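Local coordinates for 49 protein (Murid herpesvirus 4, PDB 6A4V), which probably interacts with the host enzyme poly(ADP-ribose) polymerase 1 and thereby facilitates replication of this gamma-herpesvirus, at residues C67-L72 and I303-L308; L249-V254 and R288-N293; N283-R288 and D299-C304. All coordinates share one frame; numbering follows the deposited sequence.

Contact 1. Residues C67-L72 and I303-L308; sequences CKLQVL and ICLRGL
An antiparallel helix pair in the all-helical bundle closes here, where Leu305 of helix 295-312 packs against Leu69 and Gln70 of helix 61-85. The short segments run at 165° to each other, with axes 10.1 Å apart, a separation that suits branched aliphatic side chains filling the space between two helices. Leu305 carries the contact from its side: its CB bond points toward the other helix, and both methyls at the end of the side chain are used. The CD1 methyl lies against the backbone carbonyl of Leu69, with Leu305 CD1 3.8 Å from Leu69 O, and also meets the root of the Leu69 side chain, where Leu69 CB is 4.0 Å from Leu305 CD1. The other methyl reaches further out along that leucine, Leu305 CD2 lying 4.1 Å from Leu69 CD1. The two leucine side chains cross at about a right angle, the methyl end of Leu305 set against the flank of Leu69. Leu305 has CG beside its backbone N and anti to the carbonyl carbon (chi1 -68°), which sends CD1 to the Leu69 carbonyl and CD2 to its side chain. Leucine fits both places, since each residue is buried and must offer only apolar surface; Leu69 also touches Phe250 and Val254 of helix 238-262, while Leu305 touches Leu282 of helix 274-289, so the pair sits where several helices of the bundle converge. Gln70 contributes the aliphatic part of its chain. Glutamine suits this partly exposed place because its methylenes can pack against a leucine while it still ends in a polar group. Its chain slides past Leu305 in the opposite direction, with Gln70 CG 4.0 Å from Leu305 CB.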
loop_
_atom_site.group_PDB
_atom_site.type_symbol
_atom_site.label_atom_id
_atom_site.label_comp_id
_atom_site.label_asym_id
_atom_site.label_seq_id
_atom_site.Cartn_x
_atom_site.Cartn_y
_atom_site.Cartn_z
ATOM N N CYS B 67 8.251 -0.217 -20.362
ATOM C CA CYS B 67 8.800 -0.904 -19.186
ATOM C C CYS B 67 9.294 0.188 -18.219
ATOM O O CYS B 67 8.975 0.183 -17.086
ATOM C CB CYS B 67 9.905 -1.878 -19.599
ATOM S SG CYS B 67 9.358 -3.169 -20.763
ATOM N N LYS B 68 10.038 1.171 -18.737
ATOM C CA LYS B 68 10.731 2.114 -17.911
ATOM C C LYS B 68 9.688 2.869 -17.095
ATOM O O LYS B 68 9.884 3.069 -15.883
ATOM C CB LYS B 68 11.570 3.098 -18.734
ATOM C CG LYS B 68 12.717 2.490 -19.528
ATOM C CD LYS B 68 14.084 3.243 -19.476
ATOM C CE LYS B 68 14.846 3.200 -20.797
ATOM N NZ LYS B 68 15.242 4.561 -21.260
ATOM N N LEU B 69 8.562 3.154 -17.752
ATOM C CA LEU B 69 7.474 3.862 -17.224
ATOM C C LEU B 69 6.758 3.047 -16.167
ATOM O O LEU B 69 6.211 3.648 -15.260
ATOM C CB LEU B 69 6.491 4.238 -18.332
ATOM C CG LEU B 69 6.929 5.463 -19.142
ATOM C CD1 LEU B 69 6.066 5.630 -20.376
ATOM C CD2 LEU B 69 6.953 6.712 -18.276
ATOM N N GLN B 70 6.652 1.737 -16.384
ATOM C CA GLN B 70 5.977 0.846 -15.445
ATOM C C GLN B 70 6.783 0.776 -14.160
ATOM O O GLN B 70 6.221 1.048 -13.061
ATOM C CB GLN B 70 5.802 -0.532 -16.059
ATOM C CG GLN B 70 4.637 -0.538 -17.021
ATOM C CD GLN B 70 4.460 -1.868 -17.705
ATOM O OE1 GLN B 70 5.422 -2.492 -18.165
ATOM N NE2 GLN B 70 3.211 -2.304 -17.787
ATOM N N VAL B 71 8.113 0.673 -14.316
ATOM C CA VAL B 71 8.991 0.732 -13.187
ATOM C C VAL B 71 8.821 2.060 -12.467
ATOM O O VAL B 71 8.847 2.053 -11.233
ATOM C CB VAL B 71 10.469 0.619 -13.572
ATOM C CG1 VAL B 71 11.349 1.053 -12.425
ATOM C CG2 VAL B 71 10.782 -0.803 -14.021
ATOM N N LEU B 72 8.746 3.176 -13.225
ATOM C CA LEU B 72 8.676 4.448 -12.536
ATOM C C LEU B 72 7.319 4.639 -11.890
ATOM O O LEU B 72 7.225 5.314 -10.866
ATOM C CB LEU B 72 8.980 5.602 -13.470
ATOM C CG LEU B 72 10.441 5.763 -13.806
ATOM C CD1 LEU B 72 10.582 6.773 -14.895
ATOM C CD2 LEU B 72 11.232 6.183 -12.597
ATOM N N ILE B 303 -2.743 0.470 -15.365
ATOM C CA ILE B 303 -3.569 -0.340 -16.183
ATOM C C ILE B 303 -3.389 0.164 -17.617
ATOM O O ILE B 303 -3.196 -0.625 -18.562
ATOM C CB ILE B 303 -5.045 -0.427 -15.700
ATOM C CG1 ILE B 303 -5.661 -1.730 -16.188
ATOM C CG2 ILE B 303 -5.933 0.743 -16.144
ATOM C CD1 ILE B 303 -4.891 -2.952 -15.724
ATOM N N CYS B 304 -3.260 1.474 -17.742
ATOM C CA CYS B 304 -3.120 2.135 -19.017
ATOM C C CYS B 304 -1.765 1.846 -19.697
ATOM O O CYS B 304 -1.639 1.637 -20.932
ATOM C CB CYS B 304 -3.388 3.619 -18.820
ATOM S SG CYS B 304 -3.021 4.582 -20.301
ATOM N N LEU B 305 -0.683 1.813 -18.947
ATOM C CA LEU B 305 0.565 1.400 -19.574
ATOM C C LEU B 305 0.467 -0.067 -20.035
ATOM O O LEU B 305 0.863 -0.389 -21.138
ATOM C CB LEU B 305 1.654 1.585 -18.529
ATOM C CG LEU B 305 1.944 3.024 -18.152
ATOM C CD1 LEU B 305 2.904 3.065 -16.995
ATOM C CD2 LEU B 305 2.517 3.770 -19.349
ATOM N N ARG B 306 -0.027 -0.959 -19.187
ATOM C CA ARG B 306 -0.273 -2.386 -19.567
ATOM C C ARG B 306 -1.102 -2.437 -20.867
ATOM O O ARG B 306 -0.728 -3.105 -21.857
ATOM C CB ARG B 306 -0.993 -3.158 -18.450
ATOM C CG ARG B 306 -0.427 -4.549 -18.169
ATOM C CD ARG B 306 -1.445 -5.599 -17.694
ATOM N NE ARG B 306 -1.878 -5.549 -16.288
ATOM C CZ ARG B 306 -2.867 -6.290 -15.750
ATOM N NH1 ARG B 306 -3.550 -7.165 -16.476
ATOM N NH2 ARG B 306 -3.181 -6.145 -14.471
ATOM N N GLY B 307 -2.222 -1.705 -20.891
ATOM C CA GLY B 307 -3.017 -1.621 -22.142
ATOM C C GLY B 307 -2.136 -1.315 -23.354
ATOM O O GLY B 307 -2.345 -1.850 -24.417
ATOM N N LEU B 308 -1.178 -0.404 -23.183
ATOM C CA LEU B 308 -0.395 0.153 -24.273
ATOM C C LEU B 308 0.622 -0.878 -24.786
ATOM O O LEU B 308 0.782 -1.035 -25.981
ATOM C CB LEU B 308 0.275 1.449 -23.792
ATOM C CG LEU B 308 -0.511 2.718 -24.102
ATOM C CD1 LEU B 308 -0.032 3.902 -23.249
ATOM C CD2 LEU B 308 -0.403 3.049 -25.562
#

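Contact 2. Residues L249-V254 and R288-N293; sequences LFKNHV and RLQTSN
Phe250 of helix 238-262 turns the edge of its ring, not a face, toward Leu289, an interhelical contact of the all-helical bundle made at the C-terminal part of helix 274-289. The leucine methyl lies in the plane of the ring, with Leu289 CD2 3.7 Å from Phe250 CE2, and the two side chains cross at about a right angle. Both bonds to CB point across the contact. Phe250 has CG anti to its own backbone N (chi1 172°), and this carries the ring out into the space between the helices, where it also meets Leu72 of helix 61-85 and Ile301 of helix 295-312. A large flat ring suits such a junction, because it offers apolar atoms in several directions at once; the buried Leu289, which also touches Val297 and Phe298, supplies a compact methyl for one of them. Further out, the side chains of Lys251 and Gln290 lie obliquely against each other, Gln290 CD being 4.0 Å from Lys251 CE. Lysine fits this border position because its long methylene chain can pack while it carries its charged end onward. As the chain leaves the helix, the carbonyl of Arg288 receives three donors: Ser292 N and Thr291 N, both at 2.9 Å from Arg288 O, and the hydroxyl of Thr291, with OG1 3.1 Å from the same oxygen. Threonine suits this turn because its short side chain brings a hydroxyl back to the carbonyl three residues earlier. The amide of Asn293 is held by Arg80 NH1 at OD1 and by Asn247 OD1 at ND2; Asn293 ND2 also donates to Leu289 O at 3.3 Å, fairly straight at 154°, from a position above the carbonyl plane.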
loop_
_atom_site.group_PDB
_atom_site.type_symbol
_atom_site.label_atom_id
_atom_site.label_comp_id
_atom_site.label_asym_id
_atom_site.label_seq_id
_atom_site.Cartn_x
_atom_site.Cartn_y
_atom_site.Cartn_z
ATOM N N LEU B 249 11.241 12.283 -13.468
ATOM C CA LEU B 249 11.812 11.312 -14.300
ATOM C C LEU B 249 10.661 10.562 -14.944
ATOM O O LEU B 249 10.772 10.255 -16.065
ATOM C CB LEU B 249 12.752 10.462 -13.456
ATOM C CG LEU B 249 13.828 9.636 -14.159
ATOM C CD1 LEU B 249 14.694 10.474 -15.085
ATOM C CD2 LEU B 249 14.699 8.914 -13.113
ATOM N N PHE B 250 9.524 10.374 -14.246
ATOM C CA PHE B 250 8.355 9.650 -14.818
ATOM C C PHE B 250 7.621 10.572 -15.797
ATOM O O PHE B 250 7.218 10.186 -16.928
ATOM C CB PHE B 250 7.523 9.106 -13.660
ATOM C CG PHE B 250 6.193 8.502 -14.007
ATOM C CD1 PHE B 250 6.115 7.436 -14.872
ATOM C CD2 PHE B 250 5.030 8.932 -13.372
ATOM C CE1 PHE B 250 4.891 6.928 -15.258
ATOM C CE2 PHE B 250 3.807 8.341 -13.661
ATOM C CZ PHE B 250 3.739 7.365 -14.650
ATOM N N LYS B 251 7.308 11.775 -15.343
ATOM C CA LYS B 251 6.579 12.704 -16.278
ATOM C C LYS B 251 7.325 12.925 -17.617
ATOM O O LYS B 251 6.753 13.048 -18.660
ATOM C CB LYS B 251 6.462 14.058 -15.589
ATOM C CG LYS B 251 5.625 15.090 -16.318
ATOM C CD LYS B 251 6.180 16.504 -16.130
ATOM C CE LYS B 251 6.565 16.862 -14.710
ATOM N NZ LYS B 251 6.985 18.287 -14.668
ATOM N N ASN B 252 8.646 13.137 -17.550
ATOM C CA ASN B 252 9.461 13.406 -18.718
ATOM C C ASN B 252 9.600 12.155 -19.606
ATOM O O ASN B 252 9.725 12.276 -20.885
ATOM C CB ASN B 252 10.801 14.012 -18.305
ATOM C CG ASN B 252 10.637 15.407 -17.763
ATOM O OD1 ASN B 252 10.026 16.260 -18.435
ATOM N ND2 ASN B 252 11.261 15.693 -16.612
ATOM N N HIS B 253 9.551 10.961 -19.031
ATOM C CA HIS B 253 9.659 9.799 -19.909
ATOM C C HIS B 253 8.315 9.576 -20.548
ATOM O O HIS B 253 8.308 9.045 -21.644
ATOM C CB HIS B 253 10.135 8.518 -19.264
ATOM C CG HIS B 253 11.609 8.371 -19.147
ATOM N ND1 HIS B 253 12.393 7.916 -20.199
ATOM C CD2 HIS B 253 12.420 8.505 -18.068
ATOM C CE1 HIS B 253 13.634 7.816 -19.762
ATOM N NE2 HIS B 253 13.688 8.210 -18.463
ATOM N N VAL B 254 7.203 10.008 -19.912
ATOM C CA VAL B 254 5.940 9.994 -20.673
ATOM C C VAL B 254 6.085 10.910 -21.908
ATOM O O VAL B 254 5.671 10.553 -23.020
ATOM C CB VAL B 254 4.723 10.297 -19.754
ATOM C CG1 VAL B 254 3.437 10.486 -20.553
ATOM C CG2 VAL B 254 4.503 9.122 -18.762
ATOM N N ARG B 288 -2.908 15.136 -14.387
ATOM C CA ARG B 288 -3.664 15.198 -13.121
ATOM C C ARG B 288 -2.736 14.838 -11.957
ATOM O O ARG B 288 -2.899 15.404 -10.864
ATOM C CB ARG B 288 -4.865 14.243 -13.065
ATOM C CG ARG B 288 -5.778 14.453 -11.856
ATOM C CD ARG B 288 -6.491 15.796 -11.965
ATOM N NE ARG B 288 -7.472 16.015 -10.912
ATOM C CZ ARG B 288 -7.258 16.692 -9.788
ATOM N NH1 ARG B 288 -6.308 17.614 -9.714
ATOM N NH2 ARG B 288 -7.991 16.408 -8.723
ATOM N N LEU B 289 -1.841 13.853 -12.181
ATOM C CA LEU B 289 -0.929 13.422 -11.203
ATOM C C LEU B 289 -0.097 14.564 -10.586
ATOM O O LEU B 289 0.373 14.451 -9.448
ATOM C CB LEU B 289 -0.039 12.362 -11.834
ATOM C CG LEU B 289 0.903 11.647 -10.884
ATOM C CD1 LEU B 289 0.118 10.863 -9.808
ATOM C CD2 LEU B 289 1.789 10.736 -11.732
ATOM N N GLN B 290 0.073 15.676 -11.288
ATOM C CA GLN B 290 0.931 16.701 -10.772
ATOM C C GLN B 290 0.185 17.517 -9.716
ATOM O O GLN B 290 0.827 18.245 -8.958
ATOM C CB GLN B 290 1.473 17.623 -11.872
ATOM C CG GLN B 290 2.050 16.908 -13.080
ATOM C CD GLN B 290 3.181 15.964 -12.749
ATOM O OE1 GLN B 290 3.214 14.816 -13.215
ATOM N NE2 GLN B 290 4.046 16.408 -11.855
ATOM N N THR B 291 -1.149 17.456 -9.684
ATOM C CA THR B 291 -1.895 18.275 -8.702
ATOM C C THR B 291 -2.546 17.373 -7.652
ATOM O O THR B 291 -2.754 17.808 -6.565
ATOM C CB THR B 291 -2.885 19.212 -9.398
ATOM O OG1 THR B 291 -3.478 18.458 -10.459
ATOM C CG2 THR B 291 -2.211 20.447 -9.951
ATOM N N SER B 292 -2.876 16.128 -8.021
ATOM C CA SER B 292 -3.280 15.084 -7.072
ATOM C C SER B 292 -2.444 13.814 -7.276
ATOM O O SER B 292 -2.779 12.865 -8.083
ATOM C CB SER B 292 -4.747 14.780 -7.117
ATOM O OG SER B 292 -5.148 14.616 -8.450
ATOM N N ASN B 293 -1.376 13.794 -6.468
ATOM C CA ASN B 293 -0.365 12.790 -6.501
ATOM C C ASN B 293 -0.856 11.745 -5.513
ATOM O O ASN B 293 -0.765 11.923 -4.277
ATOM C CB ASN B 293 1.012 13.403 -6.216
ATOM C CG ASN B 293 2.163 12.502 -6.650
ATOM O OD1 ASN B 293 2.663 11.707 -5.857
ATOM N ND2 ASN B 293 2.624 12.627 -7.891
#

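Contact 3. Residues N283-R288 and D299-C304; sequences NHLLHR and DEILIC
Glu300 comes first, pressing its side chain over the end of Leu285: Glu300 CD lies 3.8 Å from Leu285 CD2, and the two side chains cross at about a right angle. Its carboxylate lies across the leucine methyls and is also gripped from the second subunit, where OE2 makes a salt bridge with Arg99 and OE1 a weak hydrogen bond with His92. A glutamate thus serves both helix packing and the subunit interface, and its charge is probably balanced by that arginine. Ile301 follows, on the line of nearest approach of a helical hairpin whose arms, helices 274-289 and 295-312, run antiparallel at 156° with local axes 10.1 Å apart. With CG1 beside its backbone N (chi1 -70°), Ile301 slides past Leu285 in the opposite direction, CG1 standing 3.8 Å from Leu285 CB. Its outer methyl goes on to Leu286, Ile301 CD1 lying 3.9 Å from Leu286 CD2 as those side chains cross. The longer arm of isoleucine, CG1 and CD1, thus spans two successive leucines. One turn on, the small Cys304 stops short of Leu285 and packs instead on Asn281 and Leu282, about a turn earlier in helix 274-289.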
loop_
_atom_site.group_PDB
_atom_site.type_symbol
_atom_site.label_atom_id
_atom_site.label_comp_id
_atom_site.label_asym_id
_atom_site.label_seq_id
_atom_site.Cartn_x
_atom_site.Cartn_y
_atom_site.Cartn_z
ATOM N N ASN B 283 -1.725 10.901 -21.108
ATOM C CA ASN B 283 -1.252 12.286 -20.966
ATOM C C ASN B 283 -2.108 13.028 -19.936
ATOM O O ASN B 283 -1.566 13.657 -19.024
ATOM C CB ASN B 283 -1.161 12.959 -22.340
ATOM C CG ASN B 283 -1.046 14.458 -22.209
ATOM O OD1 ASN B 283 -0.013 14.959 -21.748
ATOM N ND2 ASN B 283 -2.165 15.131 -22.455
ATOM N N HIS B 284 -3.450 12.878 -20.033
ATOM C CA HIS B 284 -4.432 13.468 -19.063
ATOM C C HIS B 284 -4.153 13.016 -17.631
ATOM O O HIS B 284 -4.249 13.798 -16.676
ATOM C CB HIS B 284 -5.875 13.030 -19.431
ATOM C CG HIS B 284 -6.435 13.660 -20.658
ATOM N ND1 HIS B 284 -7.106 12.915 -21.630
ATOM C CD2 HIS B 284 -6.467 14.950 -21.069
ATOM C CE1 HIS B 284 -7.527 13.713 -22.591
ATOM N NE2 HIS B 284 -7.140 14.972 -22.273
ATOM N N LEU B 285 -3.817 11.727 -17.482
ATOM C CA LEU B 285 -3.505 11.205 -16.197
ATOM C C LEU B 285 -2.265 11.883 -15.596
ATOM O O LEU B 285 -2.304 12.270 -14.353
ATOM C CB LEU B 285 -3.345 9.681 -16.327
ATOM C CG LEU B 285 -4.692 8.938 -16.315
ATOM C CD1 LEU B 285 -4.537 7.512 -16.749
ATOM C CD2 LEU B 285 -5.353 9.037 -14.972
ATOM N N LEU B 286 -1.188 11.985 -16.413
ATOM C CA LEU B 286 0.086 12.525 -15.955
ATOM C C LEU B 286 -0.092 13.965 -15.524
ATOM O O LEU B 286 0.413 14.388 -14.489
ATOM C CB LEU B 286 1.181 12.344 -17.018
ATOM C CG LEU B 286 2.180 11.236 -16.669
ATOM C CD1 LEU B 286 2.829 11.521 -15.326
ATOM C CD2 LEU B 286 1.507 9.864 -16.653
ATOM N N HIS B 287 -0.916 14.675 -16.267
ATOM C CA HIS B 287 -1.222 16.021 -15.964
ATOM C C HIS B 287 -2.004 16.103 -14.645
ATOM O O HIS B 287 -1.852 17.095 -13.881
ATOM C CB HIS B 287 -2.016 16.646 -17.123
ATOM C CG HIS B 287 -2.092 18.131 -17.009
ATOM N ND1 HIS B 287 -3.056 18.769 -16.227
ATOM C CD2 HIS B 287 -1.292 19.103 -17.492
ATOM C CE1 HIS B 287 -2.868 20.076 -16.275
ATOM N NE2 HIS B 287 -1.784 20.298 -17.032
ATOM N N ARG B 288 -2.908 15.136 -14.387
ATOM C CA ARG B 288 -3.664 15.198 -13.121
ATOM C C ARG B 288 -2.736 14.838 -11.957
ATOM O O ARG B 288 -2.899 15.404 -10.864
ATOM C CB ARG B 288 -4.865 14.243 -13.065
ATOM C CG ARG B 288 -5.778 14.453 -11.856
ATOM C CD ARG B 288 -6.491 15.796 -11.965
ATOM N NE ARG B 288 -7.472 16.015 -10.912
ATOM C CZ ARG B 288 -7.258 16.692 -9.788
ATOM N NH1 ARG B 288 -6.308 17.614 -9.714
ATOM N NH2 ARG B 288 -7.991 16.408 -8.723
ATOM N N ASP B 299 -2.682 3.840 -9.967
ATOM C CA ASP B 299 -3.341 2.605 -10.339
ATOM C C ASP B 299 -3.910 2.703 -11.752
ATOM O O ASP B 299 -3.836 1.779 -12.538
ATOM C CB ASP B 299 -4.446 2.212 -9.348
ATOM C CG ASP B 299 -3.973 1.596 -8.024
ATOM O OD1 ASP B 299 -3.025 0.793 -8.083
ATOM O OD2 ASP B 299 -4.624 1.878 -6.933
ATOM N N GLU B 300 -4.619 3.793 -12.045
ATOM C CA GLU B 300 -5.123 3.993 -13.442
ATOM C C GLU B 300 -3.998 4.031 -14.481
ATOM O O GLU B 300 -4.075 3.414 -15.532
ATOM C CB GLU B 300 -5.979 5.246 -13.527
ATOM C CG GLU B 300 -7.082 5.037 -14.522
ATOM C CD GLU B 300 -7.906 6.270 -14.706
ATOM O OE1 GLU B 300 -8.282 6.923 -13.617
ATOM O OE2 GLU B 300 -8.103 6.573 -15.911
ATOM N N ILE B 301 -2.908 4.720 -14.171
ATOM C CA ILE B 301 -1.798 4.757 -15.112
ATOM C C ILE B 301 -1.264 3.354 -15.405
ATOM O O ILE B 301 -0.973 3.061 -16.524
ATOM C CB ILE B 301 -0.698 5.684 -14.593
ATOM C CG1 ILE B 301 -1.111 7.143 -14.638
ATOM C CG2 ILE B 301 0.580 5.471 -15.335
ATOM C CD1 ILE B 301 -0.225 8.000 -13.752
ATOM N N LEU B 302 -1.058 2.533 -14.382
ATOM C CA LEU B 302 -0.559 1.169 -14.552
ATOM C C LEU B 302 -1.421 0.410 -15.541
ATOM O O LEU B 302 -0.910 -0.254 -16.406
ATOM C CB LEU B 302 -0.569 0.447 -13.191
ATOM C CG LEU B 302 0.691 0.680 -12.382
ATOM C CD1 LEU B 302 0.467 0.577 -10.888
ATOM C CD2 LEU B 302 1.797 -0.248 -12.882
ATOM N N ILE B 303 -2.743 0.470 -15.365
ATOM C CA ILE B 303 -3.569 -0.340 -16.183
ATOM C C ILE B 303 -3.389 0.164 -17.617
ATOM O O ILE B 303 -3.196 -0.625 -18.562
ATOM C CB ILE B 303 -5.045 -0.427 -15.700
ATOM C CG1 ILE B 303 -5.661 -1.730 -16.188
ATOM C CG2 ILE B 303 -5.933 0.743 -16.144
ATOM C CD1 ILE B 303 -4.891 -2.952 -15.724
ATOM N N CYS B 304 -3.260 1.474 -17.742
ATOM C CA CYS B 304 -3.120 2.135 -19.017
ATOM C C CYS B 304 -1.765 1.846 -19.697
ATOM O O CYS B 304 -1.639 1.637 -20.932
ATOM C CB CYS B 304 -3.388 3.619 -18.820
ATOM S SG CYS B 304 -3.021 4.582 -20.301
#

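Overall arrangement
The three contacts lie close together on one side of the chain's centre, contacts 2 and 3 about 8 Å apart between centres, contacts 1 and 3 about 10 Å and contacts 1 and 2 about 13 Å. The four helices involved are, in chain order, 61-85, 238-262, 274-289 and 295-312, with most of the other helices between the first two. Contact 1 joins the first to the last, contact 2 the middle two, and contact 3 the last two. Contacts 2 and 3 share Arg288, and contacts 1 and 3 share Ile303 and Cys304. The Phe250 ring ties all three into one apolar core. An early helix is thereby locked into a bundle of late ones, and contacts 1 and 3 also reach the second subunit.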